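Local coordinates for protein heterodimeric restriction endonuclease R.BspD6I small subunit (Bacillus sp., PDB 2P14) that probably serves as the DNA-cleaving catalytic subunit of a heterodimeric type IIS restriction endonuclease, working in complex with a site-specific nickase subunit, at residues L115-E126 against S167-L178. Residues are numbered along the deposited sequence; the frame is centred on the assembly and turned at random.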
# COMPACT_ATOMS: atom_id res chain seq x y z
N LEU A 115 -7.62 -13.72 4.16
CA LEU A 115 -7.81 -13.69 5.60
C LEU A 115 -6.58 -14.18 6.38
O LEU A 115 -6.23 -13.61 7.39
CB LEU A 115 -9.05 -14.49 5.96
CG LEU A 115 -9.84 -14.10 7.19
CD1 LEU A 115 -10.34 -12.65 7.16
CD2 LEU A 115 -11.00 -15.09 7.26
N SER A 116 -5.88 -15.22 5.89
CA SER A 116 -4.67 -15.68 6.57
C SER A 116 -3.57 -14.62 6.53
O SER A 116 -2.86 -14.43 7.50
CB SER A 116 -4.16 -16.99 5.99
OG SER A 116 -5.15 -17.99 6.10
N PHE A 117 -3.45 -13.92 5.41
CA PHE A 117 -2.54 -12.78 5.31
C PHE A 117 -2.93 -11.68 6.32
O PHE A 117 -2.08 -11.15 7.01
CB PHE A 117 -2.55 -12.22 3.89
CG PHE A 117 -1.68 -11.00 3.70
CD1 PHE A 117 -0.29 -11.10 3.59
CD2 PHE A 117 -2.27 -9.73 3.65
CE1 PHE A 117 0.49 -9.96 3.40
CE2 PHE A 117 -1.50 -8.60 3.48
CZ PHE A 117 -0.12 -8.71 3.34
N ALA A 118 -4.22 -11.35 6.38
CA ALA A 118 -4.69 -10.32 7.33
C ALA A 118 -4.41 -10.71 8.78
O ALA A 118 -4.03 -9.86 9.59
CB ALA A 118 -6.17 -10.07 7.14
N ARG A 119 -4.59 -11.99 9.09
CA ARG A 119 -4.23 -12.49 10.42
C ARG A 119 -2.74 -12.30 10.73
O ARG A 119 -2.37 -11.90 11.85
CB ARG A 119 -4.68 -13.95 10.61
CG ARG A 119 -6.21 -14.08 10.70
CD ARG A 119 -6.57 -15.54 10.89
NE ARG A 119 -7.97 -15.79 10.66
CZ ARG A 119 -8.43 -16.52 9.65
NH1 ARG A 119 -7.57 -17.09 8.79
NH2 ARG A 119 -9.74 -16.70 9.51
N HIS A 120 -1.90 -12.58 9.73
CA HIS A 120 -0.46 -12.39 9.86
C HIS A 120 -0.06 -10.95 10.11
O HIS A 120 0.70 -10.65 11.03
CB HIS A 120 0.24 -12.89 8.58
CG HIS A 120 1.73 -12.98 8.71
ND1 HIS A 120 2.33 -14.00 9.43
CD2 HIS A 120 2.73 -12.21 8.23
CE1 HIS A 120 3.64 -13.84 9.38
NE2 HIS A 120 3.91 -12.76 8.67
N ILE A 121 -0.54 -10.03 9.25
CA ILE A 121 -0.09 -8.63 9.35
C ILE A 121 -0.78 -7.88 10.48
O ILE A 121 -0.38 -6.76 10.80
CB ILE A 121 -0.28 -7.84 8.03
CG1 ILE A 121 -1.78 -7.82 7.66
CG2 ILE A 121 0.62 -8.45 6.95
CD1 ILE A 121 -2.20 -6.71 6.69
N GLY A 122 -1.81 -8.49 11.05
CA GLY A 122 -2.48 -7.90 12.20
C GLY A 122 -1.89 -8.31 13.54
O GLY A 122 -2.43 -7.96 14.60
N PHE A 123 -0.76 -9.05 13.51
CA PHE A 123 -0.15 -9.60 14.74
C PHE A 123 0.29 -8.54 15.76
O PHE A 123 0.05 -8.68 16.98
CB PHE A 123 1.02 -10.53 14.40
CG PHE A 123 1.71 -11.09 15.62
CD1 PHE A 123 1.12 -12.12 16.35
CD2 PHE A 123 2.89 -10.53 16.09
CE1 PHE A 123 1.75 -12.64 17.52
CE2 PHE A 123 3.52 -11.03 17.26
CZ PHE A 123 2.96 -12.09 17.96
N ASN A 124 0.94 -7.48 15.28
CA ASN A 124 1.43 -6.42 16.15
C ASN A 124 1.21 -5.05 15.53
O ASN A 124 2.10 -4.52 14.86
CB ASN A 124 2.91 -6.60 16.47
CG ASN A 124 3.36 -5.70 17.62
OD1 ASN A 124 2.78 -4.63 17.88
ND2 ASN A 124 4.40 -6.13 18.32
N LYS A 125 0.04 -4.49 15.76
CA LYS A 125 -0.32 -3.23 15.16
C LYS A 125 0.34 -2.02 15.82
O LYS A 125 0.31 -0.92 15.27
CB LYS A 125 -1.84 -3.09 15.14
CG LYS A 125 -2.51 -4.12 14.25
CD LYS A 125 -4.05 -3.93 14.25
CE LYS A 125 -4.72 -4.94 13.37
NZ LYS A 125 -6.18 -4.75 13.39
N GLU A 126 0.96 -2.23 16.97
CA GLU A 126 1.72 -1.16 17.61
C GLU A 126 3.06 -0.96 16.93
O GLU A 126 3.33 0.14 16.46
CB GLU A 126 1.92 -1.48 19.10
CG GLU A 126 0.62 -1.59 19.87
CD GLU A 126 -0.18 -0.30 19.86
OE1 GLU A 126 0.37 0.75 20.28
OE2 GLU A 126 -1.37 -0.34 19.45
N SER A 167 -6.29 -0.62 15.57
CA SER A 167 -5.35 -1.16 16.55
C SER A 167 -6.03 -1.78 17.78
O SER A 167 -5.38 -2.47 18.56
CB SER A 167 -4.32 -0.10 16.95
OG SER A 167 -4.90 0.88 17.78
N ASP A 168 -7.33 -1.52 17.92
CA ASP A 168 -8.12 -2.11 19.00
C ASP A 168 -8.44 -3.57 18.70
O ASP A 168 -8.80 -4.33 19.60
CB ASP A 168 -9.43 -1.35 19.23
CG ASP A 168 -10.29 -1.29 17.96
OD1 ASP A 168 -9.79 -0.78 16.95
OD2 ASP A 168 -11.45 -1.74 17.99
N LEU A 169 -8.34 -3.96 17.42
CA LEU A 169 -8.67 -5.31 17.02
C LEU A 169 -7.42 -6.14 16.91
O LEU A 169 -6.46 -5.76 16.24
CB LEU A 169 -9.41 -5.30 15.67
CG LEU A 169 -10.78 -4.64 15.56
CD1 LEU A 169 -11.28 -4.75 14.14
CD2 LEU A 169 -11.79 -5.29 16.49
N GLY A 170 -7.42 -7.29 17.57
CA GLY A 170 -6.25 -8.16 17.56
C GLY A 170 -6.17 -8.97 16.29
O GLY A 170 -7.09 -8.94 15.47
N TYR A 171 -5.09 -9.71 16.13
CA TYR A 171 -4.94 -10.49 14.90
C TYR A 171 -6.09 -11.46 14.59
O TYR A 171 -6.39 -11.72 13.42
CB TYR A 171 -3.60 -11.22 14.81
CG TYR A 171 -3.46 -12.57 15.52
CD1 TYR A 171 -4.15 -13.71 15.09
CD2 TYR A 171 -2.55 -12.72 16.57
CE1 TYR A 171 -3.98 -14.95 15.74
CE2 TYR A 171 -2.37 -13.95 17.21
CZ TYR A 171 -3.10 -15.04 16.80
OH TYR A 171 -2.88 -16.25 17.46
N ASP A 172 -6.71 -12.02 15.63
CA ASP A 172 -7.76 -13.00 15.47
C ASP A 172 -9.14 -12.36 15.24
O ASP A 172 -10.15 -13.06 15.29
CB ASP A 172 -7.81 -13.93 16.68
CG ASP A 172 -8.58 -15.22 16.42
OD1 ASP A 172 -8.64 -15.69 15.26
OD2 ASP A 172 -9.13 -15.78 17.39
N GLN A 173 -9.15 -11.05 15.01
CA GLN A 173 -10.37 -10.31 14.67
C GLN A 173 -10.29 -9.84 13.21
O GLN A 173 -10.82 -8.80 12.82
CB GLN A 173 -10.57 -9.14 15.62
CG GLN A 173 -10.79 -9.61 17.09
CD GLN A 173 -10.83 -8.46 18.09
OE1 GLN A 173 -9.80 -8.04 18.64
NE2 GLN A 173 -12.04 -7.96 18.36
N ALA A 174 -9.63 -10.66 12.39
CA ALA A 174 -9.37 -10.27 11.01
C ALA A 174 -10.63 -10.09 10.19
O ALA A 174 -10.70 -9.17 9.38
CB ALA A 174 -8.42 -11.27 10.33
N GLU A 175 -11.63 -10.94 10.41
CA GLU A 175 -12.91 -10.81 9.69
C GLU A 175 -13.54 -9.47 9.97
O GLU A 175 -13.93 -8.76 9.05
CB GLU A 175 -13.87 -11.94 10.09
CG GLU A 175 -13.39 -13.32 9.60
CD GLU A 175 -12.47 -14.04 10.59
OE1 GLU A 175 -12.01 -13.41 11.58
OE2 GLU A 175 -12.20 -15.25 10.37
N GLU A 176 -13.63 -9.10 11.24
CA GLU A 176 -14.20 -7.82 11.62
C GLU A 176 -13.39 -6.64 11.05
O GLU A 176 -13.95 -5.63 10.63
CB GLU A 176 -14.29 -7.72 13.15
CG GLU A 176 -14.74 -6.34 13.65
CD GLU A 176 -15.01 -6.26 15.15
OE1 GLU A 176 -14.82 -7.26 15.88
OE2 GLU A 176 -15.45 -5.16 15.58
N TRP A 177 -12.07 -6.79 11.05
CA TRP A 177 -11.21 -5.74 10.58
C TRP A 177 -11.44 -5.50 9.11
O TRP A 177 -11.60 -4.34 8.66
CB TRP A 177 -9.75 -6.17 10.80
CG TRP A 177 -8.69 -5.15 10.41
CD1 TRP A 177 -8.82 -3.78 10.35
CD2 TRP A 177 -7.33 -5.44 10.08
NE1 TRP A 177 -7.61 -3.20 10.03
CE2 TRP A 177 -6.69 -4.20 9.85
CE3 TRP A 177 -6.59 -6.64 9.95
CZ2 TRP A 177 -5.32 -4.12 9.51
CZ3 TRP A 177 -5.24 -6.55 9.62
CH2 TRP A 177 -4.63 -5.31 9.40
N LEU A 178 -11.39 -6.57 8.31
CA LEU A 178 -11.56 -6.38 6.88
C LEU A 178 -12.96 -5.85 6.54
O LEU A 178 -13.14 -5.05 5.60
CB LEU A 178 -11.25 -7.66 6.11
CG LEU A 178 -9.83 -8.22 6.16
CD1 LEU A 178 -9.71 -9.46 5.22
CD2 LEU A 178 -8.75 -7.13 5.84
O HOH W 1 -5.92 -9.46 11.78
O HOH W 2 -9.44 -14.17 12.55
O HOH W 3 -3.54 -6.40 16.55
O HOH W 4 -7.20 -7.26 13.15
O HOH W 5 -2.53 -2.72 19.07
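Lys125 NZ donates to Leu169 O at 3.0 Å, tilted from the carbonyl plane. Its chain runs fully extended beyond CG, which carries the ammonium to the indole of Trp177. There NZ lies over the five-membered ring, 3.7 Å from its centroid and 16° off the normal, a cation-pi contact, while Lys125 CE makes a CH-pi contact over the six-membered ring. NZ is also hydrogen-bonded to Leu165 O and Arg166 O, and to a water that in turn donates to Gly170 O, so the charge of this buried lysine is probably offset largely by backbone carbonyls.

At the other end, Arg119 NH2 forms a salt bridge with Glu175 OE2 (3.0 Å, N-H...O 145°). The carboxylate is approached from above its plane, the two flat groups being steeply turned against each other. A further water links Arg119 NE to Glu175 OE1 and Asp172 OD1.

Apolar packing accompanies these polar contacts: Ala118 CB meets Ala174 CB at 4.1 Å, and Leu115 CD1 lies against Leu178 CD1. Ala118 O lies at the edge of the Trp177 ring, in its plane; Ile121 CD1 touches Trp177 CH2 obliquely, and Trp177 NE1 is hydrogen-bonded to Leu164 O. With an alanine here, the Lys125 ammonium would probably lose its aromatic face and a gap would be likely to open beside Ile121.

Gly122, just past the helix end, brings its CA within 4.5 Å of Tyr171 CA. The axes of the short helical segments 115-121 and 174-178 approach to 9.7 Å at 97°; the contact packs the C-terminal helix against helix 115-121, which lies in the connection between parallel strands 104-110 and 130-134 of the mixed sheet, consistent with a PD-(D/E)XK nuclease fold.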